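Catalytic domain of the nuclear inclusion protein A (nia) (Tobacco etch virus, PDB 1LVM) cleaves peptide bonds as a chymotrypsin-type cysteine protease of the virus, probably cutting the viral polyprotein at specific sequences. Local coordinates at residues A[23-28]-A[41-46]; A[45-50]-A[92-97]; A[118-123]-A[131-136]. The protein carries 1 engineered substitution. One frame throughout, in Å; residues are numbered along the deposited sequence.

Interaction 1: A[23-28]-A[41-46]; sequences SSTICH and YGIGFG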
loop_
_atom_site.group_PDB
_atom_site.type_symbol
_atom_site.label_atom_id
_atom_site.label_comp_id
_atom_site.label_asym_id
_atom_site.label_seq_id
_atom_site.Cartn_x
_atom_site.Cartn_y
_atom_site.Cartn_z
ATOM N N SER A 23 -10.217 -0.022 5.850
ATOM C CA SER A 23 -9.514 1.094 6.504
ATOM C C SER A 23 -9.108 0.768 7.914
ATOM O O SER A 23 -8.117 1.314 8.385
ATOM C CB SER A 23 -10.358 2.407 6.506
ATOM O OG SER A 23 -11.594 2.121 7.033
ATOM N N SER A 24 -9.826 -0.148 8.568
ATOM C CA SER A 24 -9.477 -0.484 9.952
ATOM C C SER A 24 -8.161 -1.267 10.012
ATOM O O SER A 24 -7.554 -1.411 11.086
ATOM C CB SER A 24 -10.627 -1.239 10.659
ATOM O OG SER A 24 -10.881 -2.473 10.045
ATOM N N THR A 25 -7.690 -1.734 8.865
ATOM C CA THR A 25 -6.407 -2.485 8.853
ATOM C C THR A 25 -5.237 -1.622 8.397
ATOM O O THR A 25 -4.078 -2.083 8.408
ATOM C CB THR A 25 -6.426 -3.681 7.905
ATOM O OG1 THR A 25 -6.469 -3.204 6.538
ATOM C CG2 THR A 25 -7.658 -4.549 8.150
ATOM N N ILE A 26 -5.509 -0.393 7.995
ATOM C CA ILE A 26 -4.416 0.471 7.526
ATOM C C ILE A 26 -3.580 1.017 8.678
ATOM O O ILE A 26 -4.113 1.318 9.753
ATOM C CB ILE A 26 -5.005 1.619 6.675
ATOM C CG1 ILE A 26 -5.615 1.009 5.443
ATOM C CG2 ILE A 26 -3.913 2.726 6.447
ATOM C CD1 ILE A 26 -6.334 2.063 4.532
ATOM N N CYS A 27 -2.252 1.005 8.505
ATOM C CA CYS A 27 -1.359 1.537 9.487
ATOM C C CYS A 27 -0.537 2.617 8.877
ATOM O O CYS A 27 -0.232 2.591 7.656
ATOM C CB CYS A 27 -0.330 0.451 9.935
ATOM S SG CYS A 27 -1.035 -1.075 10.652
ATOM N N HIS A 28 -0.127 3.547 9.717
ATOM C CA HIS A 28 0.771 4.606 9.255
ATOM C C HIS A 28 2.169 4.214 9.742
ATOM O O HIS A 28 2.358 3.939 10.926
ATOM C CB HIS A 28 0.439 5.961 9.816
ATOM C CG HIS A 28 1.174 7.050 9.097
ATOM N ND1 HIS A 28 2.041 7.918 9.728
ATOM C CD2 HIS A 28 1.195 7.389 7.778
ATOM C CE1 HIS A 28 2.556 8.750 8.835
ATOM N NE2 HIS A 28 2.062 8.450 7.644
ATOM N N TYR A 41 1.934 4.523 4.201
ATOM C CA TYR A 41 1.016 3.565 4.816
ATOM C C TYR A 41 1.231 2.097 4.486
ATOM O O TYR A 41 1.953 1.745 3.573
ATOM C CB TYR A 41 -0.416 3.931 4.395
ATOM C CG TYR A 41 -0.800 5.290 4.920
ATOM C CD1 TYR A 41 -0.461 6.454 4.240
ATOM C CD2 TYR A 41 -1.509 5.396 6.104
ATOM C CE1 TYR A 41 -0.838 7.742 4.752
ATOM C CE2 TYR A 41 -1.890 6.626 6.621
ATOM C CZ TYR A 41 -1.572 7.789 5.965
ATOM O OH TYR A 41 -2.099 8.967 6.485
ATOM N N GLY A 42 0.624 1.243 5.297
ATOM C CA GLY A 42 0.673 -0.204 5.045
ATOM C C GLY A 42 -0.681 -0.812 5.349
ATOM O O GLY A 42 -1.545 -0.134 5.912
ATOM N N ILE A 43 -0.881 -2.074 4.937
ATOM C CA ILE A 43 -2.148 -2.768 5.111
ATOM C C ILE A 43 -1.899 -4.003 5.980
ATOM O O ILE A 43 -1.099 -4.884 5.619
ATOM C CB ILE A 43 -2.697 -3.222 3.760
ATOM C CG1 ILE A 43 -2.925 -1.989 2.867
ATOM C CG2 ILE A 43 -4.029 -4.032 3.966
ATOM C CD1 ILE A 43 -2.970 -2.262 1.365
ATOM N N GLY A 44 -2.574 -4.078 7.120
ATOM C CA GLY A 44 -2.366 -5.202 8.021
ATOM C C GLY A 44 -3.154 -6.427 7.632
ATOM O O GLY A 44 -4.256 -6.329 7.093
ATOM N N PHE A 45 -2.571 -7.593 7.850
ATOM C CA PHE A 45 -3.214 -8.871 7.511
ATOM C C PHE A 45 -2.539 -9.916 8.397
ATOM O O PHE A 45 -1.352 -10.261 8.224
ATOM C CB PHE A 45 -2.997 -9.232 6.033
ATOM C CG PHE A 45 -3.774 -10.461 5.594
ATOM C CD1 PHE A 45 -3.241 -11.733 5.765
ATOM C CD2 PHE A 45 -5.038 -10.323 4.995
ATOM C CE1 PHE A 45 -3.942 -12.864 5.341
ATOM C CE2 PHE A 45 -5.755 -11.435 4.550
ATOM C CZ PHE A 45 -5.220 -12.734 4.710
ATOM N N GLY A 46 -3.270 -10.401 9.381
ATOM C CA GLY A 46 -2.627 -11.320 10.289
ATOM C C GLY A 46 -1.452 -10.628 10.958
ATOM O O GLY A 46 -1.504 -9.450 11.371
#
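H28 and Y41 bring their rings together at one end of this contact. H28 CD2 lies over one face of the Y41 ring, toward its rim, and is 3.3 Å from Y41 CZ. The motif is an antiparallel beta hairpin, strands 26-33 and 36-45, in the N-terminal beta barrel of the chymotrypsin-like fold. Y41 CD2 in turn sits at the edge of the imidazole. The two planes are turned by 58°, so the pair is oblique. CG of H28 is anti to its backbone N (chi1 -167°), which carries the imidazole across to the tyrosine. I26 CG2 and C27 O also approach the Y41 ring obliquely, with I26 CG2 3.6 Å from Y41 CD2.

I26, H28, Y41 and I43 put their side chains on one face. C27 points to the other, where F102 and V65 meet it. I26 and I43 both reach P162, which belongs to the second barrel.

C27 and G42 form the hydrogen-bonded pair. C27 N gives to G42 O at 2.9 Å, and G42 N gives to C27 O at 2.8 Å. G42 O also receives a CA-H contact from I26 CA. Beyond the last bridge, at I26 and I43, T25 O accepts from G44 N at 2.8 Å. T25 lies within a type I turn from S23 to I26. T25 OG1, bonded to I22 O, also touches I43 CG2 at 3.6 Å.

Interaction 2: A[45-50]-A[92-97]; sequences FGPFII and IIRMPK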
loop_
_atom_site.group_PDB
_atom_site.type_symbol
_atom_site.label_atom_id
_atom_site.label_comp_id
_atom_site.label_asym_id
_atom_site.label_seq_id
_atom_site.Cartn_x
_atom_site.Cartn_y
_atom_site.Cartn_z
ATOM N N PHE A 45 -2.571 -7.593 7.850
ATOM C CA PHE A 45 -3.214 -8.871 7.511
ATOM C C PHE A 45 -2.539 -9.916 8.397
ATOM O O PHE A 45 -1.352 -10.261 8.224
ATOM C CB PHE A 45 -2.997 -9.232 6.033
ATOM C CG PHE A 45 -3.774 -10.461 5.594
ATOM C CD1 PHE A 45 -3.241 -11.733 5.765
ATOM C CD2 PHE A 45 -5.038 -10.323 4.995
ATOM C CE1 PHE A 45 -3.942 -12.864 5.341
ATOM C CE2 PHE A 45 -5.755 -11.435 4.550
ATOM C CZ PHE A 45 -5.220 -12.734 4.710
ATOM N N GLY A 46 -3.270 -10.401 9.381
ATOM C CA GLY A 46 -2.627 -11.320 10.289
ATOM C C GLY A 46 -1.452 -10.628 10.958
ATOM O O GLY A 46 -1.504 -9.450 11.371
ATOM N N PRO A 47 -0.294 -11.336 11.018
ATOM C CA PRO A 47 0.896 -10.784 11.653
ATOM C C PRO A 47 1.700 -9.917 10.682
ATOM O O PRO A 47 2.800 -9.444 11.006
ATOM C CB PRO A 47 1.661 -12.037 12.022
ATOM C CG PRO A 47 1.442 -12.907 10.912
ATOM C CD PRO A 47 -0.052 -12.721 10.579
ATOM N N PHE A 48 1.139 -9.713 9.490
ATOM C CA PHE A 48 1.854 -8.955 8.442
ATOM C C PHE A 48 1.371 -7.558 8.214
ATOM O O PHE A 48 0.218 -7.203 8.535
ATOM C CB PHE A 48 1.715 -9.684 7.096
ATOM C CG PHE A 48 2.053 -11.169 7.145
ATOM C CD1 PHE A 48 3.252 -11.599 7.734
ATOM C CD2 PHE A 48 1.192 -12.119 6.611
ATOM C CE1 PHE A 48 3.581 -12.969 7.787
ATOM C CE2 PHE A 48 1.492 -13.501 6.646
ATOM C CZ PHE A 48 2.703 -13.932 7.245
ATOM N N ILE A 49 2.258 -6.728 7.651
ATOM C CA ILE A 49 1.877 -5.385 7.207
ATOM C C ILE A 49 2.417 -5.357 5.740
ATOM O O ILE A 49 3.597 -5.578 5.488
ATOM C CB ILE A 49 2.537 -4.261 8.006
ATOM C CG1 ILE A 49 1.965 -4.259 9.435
ATOM C CG2 ILE A 49 2.230 -2.859 7.324
ATOM C CD1 ILE A 49 2.431 -3.038 10.274
ATOM N N ILE A 50 1.536 -5.088 4.797
ATOM C CA ILE A 50 1.893 -5.067 3.353
ATOM C C ILE A 50 2.113 -3.611 3.059
ATOM O O ILE A 50 1.247 -2.793 3.381
ATOM C CB ILE A 50 0.701 -5.577 2.478
ATOM C CG1 ILE A 50 0.432 -7.053 2.774
ATOM C CG2 ILE A 50 1.067 -5.423 0.938
ATOM C CD1 ILE A 50 -0.969 -7.463 2.590
ATOM N N ILE A 92 6.498 -7.383 2.270
ATOM C CA ILE A 92 5.622 -7.725 3.430
ATOM C C ILE A 92 6.501 -7.779 4.653
ATOM O O ILE A 92 7.552 -8.406 4.623
ATOM C CB ILE A 92 4.940 -9.091 3.288
ATOM C CG1 ILE A 92 4.212 -9.169 1.955
ATOM C CG2 ILE A 92 3.982 -9.333 4.505
ATOM C CD1 ILE A 92 3.706 -10.610 1.602
ATOM N N ILE A 93 6.102 -7.053 5.690
ATOM C CA ILE A 93 6.827 -7.052 6.986
ATOM C C ILE A 93 6.133 -8.007 7.930
ATOM O O ILE A 93 4.875 -7.981 8.039
ATOM C CB ILE A 93 6.683 -5.700 7.621
ATOM C CG1 ILE A 93 7.295 -4.644 6.716
ATOM C CG2 ILE A 93 7.334 -5.651 8.998
ATOM C CD1 ILE A 93 6.979 -3.222 7.252
ATOM N N ARG A 94 6.897 -8.864 8.602
ATOM C CA ARG A 94 6.240 -9.716 9.592
ATOM C C ARG A 94 6.456 -8.981 10.929
ATOM O O ARG A 94 7.594 -8.752 11.337
ATOM C CB ARG A 94 6.867 -11.118 9.606
ATOM C CG ARG A 94 6.149 -12.025 10.565
ATOM C CD ARG A 94 6.701 -13.469 10.632
ATOM N NE ARG A 94 5.851 -14.141 11.601
ATOM C CZ ARG A 94 4.878 -14.993 11.302
ATOM N NH1 ARG A 94 4.636 -15.319 10.044
ATOM N NH2 ARG A 94 4.094 -15.469 12.264
ATOM N N MET A 95 5.390 -8.591 11.617
ATOM C CA MET A 95 5.572 -7.910 12.885
ATOM C C MET A 95 5.856 -8.957 14.011
ATOM O O MET A 95 5.422 -10.105 13.947
ATOM C CB MET A 95 4.321 -7.091 13.222
ATOM C CG MET A 95 4.080 -5.940 12.220
ATOM S SD MET A 95 5.428 -4.718 12.270
ATOM C CE MET A 95 5.208 -3.905 13.835
ATOM N N PRO A 96 6.554 -8.513 15.033
ATOM C CA PRO A 96 6.890 -9.408 16.157
ATOM C C PRO A 96 5.630 -9.847 16.903
ATOM O O PRO A 96 4.601 -9.206 16.774
ATOM C CB PRO A 96 7.818 -8.565 16.998
ATOM C CG PRO A 96 7.402 -7.129 16.699
ATOM C CD PRO A 96 7.164 -7.189 15.191
ATOM N N LYS A 97 5.709 -10.923 17.692
ATOM C CA LYS A 97 4.533 -11.420 18.401
ATOM C C LYS A 97 3.845 -10.481 19.345
ATOM O O LYS A 97 2.631 -10.620 19.626
ATOM C CB LYS A 97 4.874 -12.687 19.159
ATOM C CG LYS A 97 5.099 -13.841 18.219
ATOM C CD LYS A 97 5.507 -15.080 18.976
ATOM C CE LYS A 97 5.488 -16.280 18.060
ATOM N NZ LYS A 97 5.614 -17.513 18.881
#
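P47 CG packs on both the R94 guanidinium and the F48 ring, while the guanidinium stands steeply to that ring. This is an antiparallel strand pair, 48-51 with 91-94, in the N-terminal barrel of the chymotrypsin-like fold. P47 CG lies over one face of the guanidinium, 3.9 Å from R94 NH2. The same carbon sits over the centre of the F48 ring. R94 NH1 comes to 3.4 Å from F48 CE1, with the guanidinium and ring planes 82° apart. CG anti to the backbone N (chi1 -177°) and an extended chain carry the guanidinium along the F48 ring to P47 CG.

F48 CB meets I92 CG2 at 3.5 Å on the face shared with R94 and I50. On the other face, I49 CD1 touches M95 CG at 3.9 Å, and M95 SD also comes near it. I49 N bonds to I93 O, and I93 N returns the bond to I49 O at 2.9 Å. M95 N donates to P47 O at 2.8 Å.

Further out, W206 packs against F48, I92 and R94. I49 rests on C27 and L29 of strand 26-33. M95 and P96 pack on an apolar side chain of the bound peptide, so this end borders the substrate site. P47 lies within a type II' turn from F45 to F48, closed by F45 N bonding to F48 O at 2.9 Å.

Interaction 3: A[118-123]-A[131-136]; sequences CLVTTN and SMVSDT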
loop_
_atom_site.group_PDB
_atom_site.type_symbol
_atom_site.label_atom_id
_atom_site.label_comp_id
_atom_site.label_asym_id
_atom_site.label_seq_id
_atom_site.Cartn_x
_atom_site.Cartn_y
_atom_site.Cartn_z
ATOM N N CYS A 118 -11.202 2.808 -6.345
ATOM C CA CYS A 118 -11.133 4.010 -5.541
ATOM C C CYS A 118 -9.962 3.781 -4.563
ATOM O O CYS A 118 -9.426 2.678 -4.397
ATOM C CB CYS A 118 -12.460 4.293 -4.766
ATOM S SG CYS A 118 -12.876 2.914 -3.612
ATOM N N LEU A 119 -9.523 4.863 -3.990
ATOM C CA LEU A 119 -8.428 4.846 -3.065
ATOM C C LEU A 119 -8.988 5.000 -1.667
ATOM O O LEU A 119 -9.727 5.938 -1.373
ATOM C CB LEU A 119 -7.478 6.000 -3.367
ATOM C CG LEU A 119 -6.198 6.089 -2.516
ATOM C CD1 LEU A 119 -5.268 4.998 -2.912
ATOM C CD2 LEU A 119 -5.494 7.401 -2.744
ATOM N N VAL A 120 -8.554 4.113 -0.784
ATOM C CA VAL A 120 -9.040 4.091 0.594
ATOM C C VAL A 120 -7.973 4.407 1.570
ATOM O O VAL A 120 -6.861 3.916 1.426
ATOM C CB VAL A 120 -9.651 2.688 0.906
ATOM C CG1 VAL A 120 -10.091 2.599 2.477
ATOM C CG2 VAL A 120 -10.910 2.545 -0.008
ATOM N N THR A 121 -8.278 5.273 2.534
ATOM C CA THR A 121 -7.306 5.596 3.525
ATOM C C THR A 121 -7.961 5.689 4.893
ATOM O O THR A 121 -9.134 5.428 5.047
ATOM C CB THR A 121 -6.553 6.909 3.148
ATOM O OG1 THR A 121 -7.420 8.055 3.175
ATOM C CG2 THR A 121 -5.994 6.787 1.738
ATOM N N THR A 122 -7.167 6.083 5.888
ATOM C CA THR A 122 -7.641 6.201 7.252
ATOM C C THR A 122 -7.008 7.517 7.770
ATOM O O THR A 122 -5.825 7.803 7.513
ATOM C CB THR A 122 -7.117 5.022 8.161
ATOM O OG1 THR A 122 -7.564 3.774 7.616
ATOM C CG2 THR A 122 -7.718 5.108 9.554
ATOM N N ASN A 123 -7.797 8.274 8.485
ATOM C CA ASN A 123 -7.325 9.506 9.082
ATOM C C ASN A 123 -6.992 9.221 10.557
ATOM O O ASN A 123 -7.891 8.890 11.384
ATOM C CB ASN A 123 -8.394 10.597 8.989
ATOM C CG ASN A 123 -7.858 11.970 9.368
ATOM O OD1 ASN A 123 -6.715 12.103 9.778
ATOM N ND2 ASN A 123 -8.685 12.990 9.231
ATOM N N SER A 131 -12.066 6.261 8.520
ATOM C CA SER A 131 -11.959 5.810 7.143
ATOM C C SER A 131 -12.289 6.878 6.084
ATOM O O SER A 131 -13.229 7.652 6.291
ATOM C CB SER A 131 -12.906 4.655 6.990
ATOM O OG SER A 131 -14.217 5.053 7.330
ATOM N N MET A 132 -11.579 6.871 4.936
ATOM C CA MET A 132 -11.778 7.867 3.884
ATOM C C MET A 132 -11.760 7.153 2.549
ATOM O O MET A 132 -10.992 6.213 2.406
ATOM C CB MET A 132 -10.670 8.887 4.011
ATOM C CG MET A 132 -10.614 9.429 5.450
ATOM S SD MET A 132 -9.357 10.725 5.704
ATOM C CE MET A 132 -9.617 11.689 4.561
ATOM N N VAL A 133 -12.611 7.579 1.598
ATOM C CA VAL A 133 -12.713 6.923 0.291
ATOM C C VAL A 133 -12.754 8.017 -0.738
ATOM O O VAL A 133 -13.426 9.047 -0.571
ATOM C CB VAL A 133 -14.018 6.154 0.169
ATOM C CG1 VAL A 133 -13.946 5.156 -1.026
ATOM C CG2 VAL A 133 -14.247 5.380 1.432
ATOM N N SER A 134 -12.042 7.772 -1.825
ATOM C CA SER A 134 -11.913 8.779 -2.852
ATOM C C SER A 134 -12.957 8.559 -3.910
ATOM O O SER A 134 -13.725 7.608 -3.885
ATOM C CB SER A 134 -10.519 8.663 -3.524
ATOM O OG SER A 134 -10.543 7.543 -4.402
ATOM N N ASP A 135 -12.935 9.453 -4.886
ATOM C CA ASP A 135 -13.822 9.270 -6.001
ATOM C C ASP A 135 -13.178 8.165 -6.836
ATOM O O ASP A 135 -12.062 7.744 -6.597
ATOM C CB ASP A 135 -13.955 10.603 -6.759
ATOM C CG ASP A 135 -15.148 10.652 -7.710
ATOM O OD1 ASP A 135 -15.777 9.617 -8.075
ATOM O OD2 ASP A 135 -15.446 11.782 -8.138
ATOM N N THR A 136 -13.910 7.702 -7.822
ATOM C CA THR A 136 -13.555 6.574 -8.667
ATOM C C THR A 136 -12.818 6.890 -9.945
ATOM O O THR A 136 -13.148 7.835 -10.650
ATOM C CB THR A 136 -14.855 5.841 -9.044
ATOM O OG1 THR A 136 -15.495 5.432 -7.851
ATOM C CG2 THR A 136 -14.559 4.610 -9.870
#
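V120 and V133 run alongside each other on the same face, with V120 CG2 4.1 Å from V133 CG1. That V133 methyl also meets C118 SG at 3.6 Å; chi1 of 60° brings the sulfur to it. On the opposite face, M132 crosses T121 and N123 at a slant. M132 CB is 3.5 Å from T121 OG1. Farther along the chain, M132 SD comes to 3.4 Å from N123 CB. The second torsion of M132 is nearly straight (chi2 -178°) and carries the sulfur out toward that carbon.

These residues belong to a beta hairpin, strands 116-123 and 130-142, in the six-stranded antiparallel C-terminal barrel of this chymotrypsin-like protease. V120 turns to P162 and V164 of the neighbouring strand and to I22 of helix 20-23. M132 and V133 are exposed, so solvent lies close to their half of the contact.

T121 and M132 are the hydrogen-bonded pair: T121 N gives to M132 O at 2.9 Å, and M132 N gives to T121 O. Two hydroxyls bond outside the hairpin: T122 OG1 to S23 O, and S131 OG to N20 OD1. S134 instead uses its hydroxyl within the contact. S134 OG accepts from L119 N at 2.9 Å in a nearly straight bond (169°), and it donates to D135 O at 2.7 Å. S134 N donates to L119 O at 3.0 Å.

In the fold
Interactions 1 and 2 belong to the same antiparallel sheet, that of the N-terminal barrel, with centres about 10 Å apart. They share F45 and G46, and strands 36-45 and 48-51 are neighbours there, joined by a probable I43 N to I50 O bond of 2.7 Å. Interaction 3 comes last along the chain and lies in the C-terminal barrel. Its centre is about 13 Å from that of interaction 1 and about 22 Å from that of interaction 2. Interactions 2 and 3 do not touch; their nearest atoms are about 11 Å apart. Interaction 1 does meet interaction 3, where S23 and I26 reach T122 of the other barrel. In this fold the active site lies between the two barrels.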